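Local coordinates for protein Bug27 (PDB 2QPQ) that probably binds a small solute in the periplasm, as a Venus-flytrap solute-binding protein of the Bug family related to tripartite tricarboxylate transporter receptors, at residues Asn227-Leu232 and Glu283-Arg288; Asp258-Leu263 and Tyr268-Asp273. All blocks are in the same frame, centred on the assembly; numbering follows the deposited sequence.

Interaction 1 of 2, residues Asn227-Leu232 and Glu283-Arg288; sequences NQWHGL and ETDIDR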
loop_
_atom_site.group_PDB
_atom_site.type_symbol
_atom_site.label_atom_id
_atom_site.label_comp_id
_atom_site.label_asym_id
_atom_site.label_seq_id
_atom_site.Cartn_x
_atom_site.Cartn_y
_atom_site.Cartn_z
ATOM N N ASN A 227 -4.181 -6.435 -1.925
ATOM C CA ASN A 227 -4.671 -5.072 -2.006
ATOM C C ASN A 227 -4.071 -4.201 -0.886
ATOM O O ASN A 227 -4.158 -4.554 0.278
ATOM C CB ASN A 227 -6.209 -5.100 -1.936
ATOM C CG ASN A 227 -6.869 -4.007 -2.751
ATOM O OD1 ASN A 227 -6.231 -3.056 -3.196
ATOM N ND2 ASN A 227 -8.180 -4.100 -2.884
ATOM N N GLN A 228 -3.463 -3.075 -1.246
ATOM C CA GLN A 228 -2.848 -2.205 -0.257
ATOM C C GLN A 228 -3.873 -1.262 0.371
ATOM O O GLN A 228 -4.543 -0.526 -0.317
ATOM C CB GLN A 228 -1.741 -1.394 -0.904
ATOM C CG GLN A 228 -1.026 -0.359 -0.029
ATOM C CD GLN A 228 0.192 0.173 -0.750
ATOM O OE1 GLN A 228 0.995 -0.610 -1.226
ATOM N NE2 GLN A 228 0.302 1.478 -0.894
ATOM N N TRP A 229 -3.957 -1.294 1.681
ATOM C CA TRP A 229 -4.805 -0.381 2.467
ATOM C C TRP A 229 -3.984 0.787 2.941
ATOM O O TRP A 229 -2.730 0.757 2.912
ATOM C CB TRP A 229 -5.464 -1.109 3.661
ATOM C CG TRP A 229 -4.617 -2.131 4.435
ATOM C CD1 TRP A 229 -4.731 -3.499 4.360
ATOM C CD2 TRP A 229 -3.618 -1.875 5.452
ATOM N NE1 TRP A 229 -3.852 -4.089 5.230
ATOM C CE2 TRP A 229 -3.159 -3.125 5.904
ATOM C CE3 TRP A 229 -3.044 -0.709 5.988
ATOM C CZ2 TRP A 229 -2.151 -3.272 6.917
ATOM C CZ3 TRP A 229 -2.017 -0.857 6.999
ATOM C CH2 TRP A 229 -1.586 -2.147 7.422
ATOM N N HIS A 230 -4.700 1.816 3.382
ATOM C CA HIS A 230 -4.134 3.107 3.759
ATOM C C HIS A 230 -5.023 3.590 4.882
ATOM O O HIS A 230 -6.236 3.728 4.703
ATOM C CB HIS A 230 -4.205 4.132 2.627
ATOM C CG HIS A 230 -3.533 3.696 1.363
ATOM N ND1 HIS A 230 -4.145 2.855 0.458
ATOM C CD2 HIS A 230 -2.314 3.992 0.846
ATOM C CE1 HIS A 230 -3.311 2.612 -0.542
ATOM N NE2 HIS A 230 -2.204 3.304 -0.341
ATOM N N GLY A 231 -4.436 3.847 6.042
ATOM C CA GLY A 231 -5.259 4.277 7.142
ATOM C C GLY A 231 -4.455 4.908 8.216
ATOM O O GLY A 231 -3.257 5.199 8.023
ATOM N N LEU A 232 -5.149 5.142 9.344
ATOM C CA LEU A 232 -4.600 5.845 10.465
ATOM C C LEU A 232 -4.664 4.938 11.681
ATOM O O LEU A 232 -5.704 4.269 11.937
ATOM C CB LEU A 232 -5.410 7.157 10.708
ATOM C CG LEU A 232 -5.086 8.240 9.631
ATOM C CD1 LEU A 232 -6.160 9.303 9.507
ATOM C CD2 LEU A 232 -3.739 8.918 9.899
ATOM N N GLU A 283 -3.610 -6.957 11.905
ATOM C CA GLU A 283 -3.026 -8.158 12.556
ATOM C C GLU A 283 -3.000 -9.372 11.626
ATOM O O GLU A 283 -2.036 -10.117 11.578
ATOM C CB GLU A 283 -3.779 -8.444 13.877
ATOM C CG GLU A 283 -3.484 -7.345 14.898
ATOM C CD GLU A 283 -4.085 -7.606 16.284
ATOM O OE1 GLU A 283 -4.245 -8.802 16.619
ATOM O OE2 GLU A 283 -4.346 -6.623 17.033
ATOM N N THR A 284 -4.079 -9.553 10.876
ATOM C CA THR A 284 -4.165 -10.621 9.883
ATOM C C THR A 284 -3.081 -10.479 8.802
ATOM O O THR A 284 -2.476 -11.463 8.407
ATOM C CB THR A 284 -5.539 -10.618 9.220
ATOM O OG1 THR A 284 -6.513 -10.941 10.219
ATOM C CG2 THR A 284 -5.596 -11.631 8.076
ATOM N N ASP A 285 -2.829 -9.247 8.352
ATOM C CA ASP A 285 -1.856 -9.024 7.281
ATOM C C ASP A 285 -0.436 -9.154 7.823
ATOM O O ASP A 285 0.457 -9.612 7.140
ATOM C CB ASP A 285 -2.088 -7.679 6.598
ATOM C CG ASP A 285 -3.159 -7.753 5.498
ATOM O OD1 ASP A 285 -3.690 -8.865 5.230
ATOM O OD2 ASP A 285 -3.453 -6.715 4.877
ATOM N N ILE A 286 -0.238 -8.757 9.067
ATOM C CA ILE A 286 1.052 -8.967 9.693
ATOM C C ILE A 286 1.367 -10.450 9.630
ATOM O O ILE A 286 2.465 -10.833 9.193
ATOM C CB ILE A 286 1.067 -8.463 11.151
ATOM C CG1 ILE A 286 1.151 -6.921 11.156
ATOM C CG2 ILE A 286 2.293 -9.083 11.908
ATOM C CD1 ILE A 286 1.033 -6.272 12.527
ATOM N N ASP A 287 0.403 -11.277 10.042
ATOM C CA ASP A 287 0.601 -12.738 10.087
ATOM C C ASP A 287 0.851 -13.298 8.691
ATOM O O ASP A 287 1.742 -14.089 8.480
ATOM C CB ASP A 287 -0.618 -13.407 10.739
ATOM C CG ASP A 287 -0.723 -13.121 12.252
ATOM O OD1 ASP A 287 0.264 -12.641 12.885
ATOM O OD2 ASP A 287 -1.810 -13.407 12.814
ATOM N N ARG A 288 0.053 -12.858 7.738
ATOM C CA ARG A 288 0.124 -13.356 6.377
ATOM C C ARG A 288 1.438 -12.949 5.685
ATOM O O ARG A 288 2.092 -13.764 5.016
ATOM C CB ARG A 288 -1.102 -12.838 5.637
ATOM C CG ARG A 288 -1.042 -12.896 4.159
ATOM C CD ARG A 288 -1.972 -11.827 3.653
ATOM N NE ARG A 288 -2.109 -11.995 2.219
ATOM C CZ ARG A 288 -2.566 -11.067 1.406
ATOM N NH1 ARG A 288 -2.901 -9.862 1.871
ATOM N NH2 ARG A 288 -2.673 -11.366 0.134
HETATM O O HOH W 1 -2.424 -5.425 2.368
HETATM O O HOH W 2 -4.994 -8.027 0.290
#

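Interaction 2 of 2, residues Asp258-Leu263 and Tyr268-Asp273; sequences DVQKKL and YSTASD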
loop_
_atom_site.group_PDB
_atom_site.type_symbol
_atom_site.label_atom_id
_atom_site.label_comp_id
_atom_site.label_asym_id
_atom_site.label_seq_id
_atom_site.Cartn_x
_atom_site.Cartn_y
_atom_site.Cartn_z
ATOM N N ASP A 258 -16.529 15.540 -3.137
ATOM C CA ASP A 258 -15.342 15.945 -3.830
ATOM C C ASP A 258 -14.161 14.965 -3.553
ATOM O O ASP A 258 -13.403 14.610 -4.451
ATOM C CB ASP A 258 -15.011 17.421 -3.596
ATOM C CG ASP A 258 -14.725 17.753 -2.163
ATOM O OD1 ASP A 258 -14.940 16.908 -1.268
ATOM O OD2 ASP A 258 -14.273 18.895 -1.922
ATOM N N VAL A 259 -14.083 14.497 -2.313
ATOM C CA VAL A 259 -13.072 13.518 -1.912
ATOM C C VAL A 259 -13.260 12.204 -2.624
ATOM O O VAL A 259 -12.271 11.630 -3.110
ATOM C CB VAL A 259 -13.097 13.307 -0.381
ATOM C CG1 VAL A 259 -12.263 12.089 0.014
ATOM C CG2 VAL A 259 -12.590 14.567 0.295
ATOM N N GLN A 260 -14.498 11.716 -2.684
ATOM C CA GLN A 260 -14.794 10.411 -3.327
ATOM C C GLN A 260 -14.409 10.424 -4.810
ATOM O O GLN A 260 -13.839 9.462 -5.335
ATOM C CB GLN A 260 -16.287 10.040 -3.212
ATOM C CG GLN A 260 -16.742 9.581 -1.794
ATOM C CD GLN A 260 -16.107 8.266 -1.388
ATOM O OE1 GLN A 260 -16.132 7.291 -2.139
ATOM N NE2 GLN A 260 -15.522 8.232 -0.185
ATOM N N LYS A 261 -14.736 11.525 -5.478
ATOM C CA LYS A 261 -14.488 11.657 -6.931
ATOM C C LYS A 261 -12.989 11.647 -7.210
ATOM O O LYS A 261 -12.531 10.902 -8.060
ATOM C CB LYS A 261 -15.130 12.951 -7.479
ATOM C CG LYS A 261 -14.666 13.329 -8.878
ATOM C CD LYS A 261 -15.184 14.685 -9.333
ATOM C CE LYS A 261 -14.683 14.983 -10.760
ATOM N NZ LYS A 261 -15.060 13.871 -11.699
ATOM N N LYS A 262 -12.256 12.483 -6.477
ATOM C CA LYS A 262 -10.818 12.590 -6.573
ATOM C C LYS A 262 -10.165 11.231 -6.466
ATOM O O LYS A 262 -9.321 10.896 -7.280
ATOM C CB LYS A 262 -10.250 13.494 -5.481
ATOM C CG LYS A 262 -8.767 13.760 -5.653
ATOM C CD LYS A 262 -8.130 14.287 -4.394
ATOM C CE LYS A 262 -6.631 13.988 -4.375
ATOM N NZ LYS A 262 -5.758 15.189 -4.504
ATOM N N LEU A 263 -10.522 10.474 -5.429
ATOM C CA LEU A 263 -9.931 9.156 -5.228
ATOM C C LEU A 263 -10.300 8.178 -6.324
ATOM O O LEU A 263 -9.447 7.457 -6.825
ATOM C CB LEU A 263 -10.342 8.591 -3.867
ATOM C CG LEU A 263 -9.453 8.915 -2.653
ATOM C CD1 LEU A 263 -8.942 10.319 -2.596
ATOM C CD2 LEU A 263 -10.154 8.582 -1.355
ATOM N N TYR A 268 -8.060 4.774 -6.660
ATOM C CA TYR A 268 -8.300 4.328 -5.257
ATOM C C TYR A 268 -9.708 3.825 -5.086
ATOM O O TYR A 268 -10.656 4.359 -5.679
ATOM C CB TYR A 268 -8.045 5.447 -4.235
ATOM C CG TYR A 268 -6.604 5.794 -4.148
ATOM C CD1 TYR A 268 -5.748 5.067 -3.317
ATOM C CD2 TYR A 268 -6.066 6.794 -4.948
ATOM C CE1 TYR A 268 -4.379 5.351 -3.274
ATOM C CE2 TYR A 268 -4.737 7.085 -4.917
ATOM C CZ TYR A 268 -3.894 6.364 -4.060
ATOM O OH TYR A 268 -2.563 6.644 -4.037
ATOM N N SER A 269 -9.838 2.771 -4.295
ATOM C CA SER A 269 -11.119 2.258 -3.916
ATOM C C SER A 269 -11.348 2.804 -2.508
ATOM O O SER A 269 -10.569 2.554 -1.597
ATOM C CB SER A 269 -11.051 0.740 -3.950
ATOM O OG SER A 269 -12.309 0.217 -3.612
ATOM N N THR A 270 -12.366 3.628 -2.337
ATOM C CA THR A 270 -12.569 4.239 -1.027
ATOM C C THR A 270 -13.035 3.160 -0.041
ATOM O O THR A 270 -13.633 2.131 -0.433
ATOM C CB THR A 270 -13.543 5.431 -1.104
ATOM O OG1 THR A 270 -14.727 4.995 -1.778
ATOM C CG2 THR A 270 -12.874 6.545 -1.959
ATOM N N ALA A 271 -12.683 3.365 1.226
ATOM C CA ALA A 271 -12.990 2.398 2.276
ATOM C C ALA A 271 -13.320 3.208 3.526
ATOM O O ALA A 271 -13.094 4.414 3.547
ATOM C CB ALA A 271 -11.805 1.481 2.532
ATOM N N SER A 272 -13.897 2.570 4.537
ATOM C CA SER A 272 -14.149 3.265 5.809
ATOM C C SER A 272 -14.234 2.221 6.878
ATOM O O SER A 272 -15.120 2.268 7.748
ATOM C CB SER A 272 -15.483 4.065 5.775
ATOM O OG SER A 272 -16.515 3.133 5.431
ATOM N N ASP A 273 -13.319 1.256 6.827
ATOM C CA ASP A 273 -13.316 0.213 7.845
ATOM C C ASP A 273 -12.935 0.872 9.149
ATOM O O ASP A 273 -11.986 1.676 9.209
ATOM C CB ASP A 273 -12.324 -0.886 7.475
ATOM C CG ASP A 273 -12.523 -1.378 6.061
ATOM O OD1 ASP A 273 -13.643 -1.814 5.747
ATOM O OD2 ASP A 273 -11.603 -1.246 5.244
#

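Interaction 1 of 2, residues Asn227-Leu232 and Glu283-Arg288
Trp229 and Asp285 join a strand of the mixed sheet to the C-terminal helix 275-296 in this periplasmic solute-binding protein of the Venus-flytrap type. Strand 227-235 pairs with strands 67-72 and 93-109. Few atoms of the strand and helix meet directly.

One direct hydrogen bond crosses. The indole NE1 of Trp229 donates to OD2 of Asp285 at 2.7 Å, with an N-H...O angle of 157°. The oxygen sits at the ring edge, near the indole plane, and is reached on its anti side, somewhat out of the carboxylate plane. The ring and carboxylate planes are only 11° apart, so the acid extends the flat indole at its NE1 edge. Trp229 CG lies between its own backbone N and carbonyl carbon (chi1 40°), a torsion that carries the indole toward the helix. Phe278 of the same helix meets the indole edge-to-face, a second link between the ring and helix 275-296.

Water adds two bridges. The first donates to Asp285 OD2 at 3.0 Å and to the backbone O of Asn227 at 2.9 Å. Thus OD2 accepts two bonds, one from the indole and one from water. Together they should help fix the turn of the carboxylate. The second water accepts from the backbone N of Asn227 and from Arg288 NH1. Both polar backbone atoms of Asn227 are therefore tied to the helix through solvent.

Charge pairing completes the group. Asp285 and Arg288 are three residues apart, nearly one turn, and the arginine probably helps to stabilise the negative charge of the acid. Their salt bridge runs from Arg288 NH1 to Asp285 OD1 at 3.6 Å, using the carboxylate oxygen that the indole does not take.

Interaction 2 of 2, residues Asp258-Leu263 and Tyr268-Asp273
Thr270 points from its strand toward helix 257-266 and meets Gln260 and Leu263. This is a helix-turn-strand connection in the Venus-flytrap fold. The helix runs into a short turn, and strand 269-273 then pairs antiparallel with strand 93-109.

OG1 of Thr270 bonds to Gln260, while CG2 packs on both Leu263 and the glutamine amide. The hydroxyl OG1 donates to OE1 of Gln260 at 2.7 Å. It lies in the amide carbonyl plane, on a lone pair, with a C=O...O angle of 125°. The glutamine chain bends at chi2 (-67°), which brings its amide end nearer the strand. On the other end of that amide, NE2 bonds to the backbone O of Met254, so both polar atoms of the amide are engaged, which should hold its rotation. CG2 of Thr270 lies 3.5 Å from CD2 of Leu263, a tight carbon pair.

Leu263 and Tyr268 cross at an angle, with CB 3.9 Å from CB. CB of Tyr268 faces the helix, but the ring leads away and touches Met24 and Val102. The side chain comes to about 5 Å from a bound citrate, probably from the crystallisation liquor. At the edge of the ring, near its plane, lies O of Leu263. This O closes the turn by accepting from the backbone N of Tyr268 at 3.0 Å, with an N-H...O angle of 139° and the donor tilted from the carbonyl plane.

In the fold
From the N terminus, the chain first builds strands 10-14, 41-45, 67-72 and 93-109. It returns later as strand 227-235, which lies between 67-72 and 93-109. Interaction 1 starts there and closes a long, mainly helical loop on helix 275-296. Interaction 2 is nested inside that loop. It closes a short turn between helix 257-266 and strand 269-273, and helix 275-296 follows directly. Both contacts reach the same mixed sheet, since strands 227-235 and 269-273 each pair with 93-109. Their centres are about 18 Å apart. They also touch, with His230 CE1 packed 4.0 Å from Tyr268 CE1.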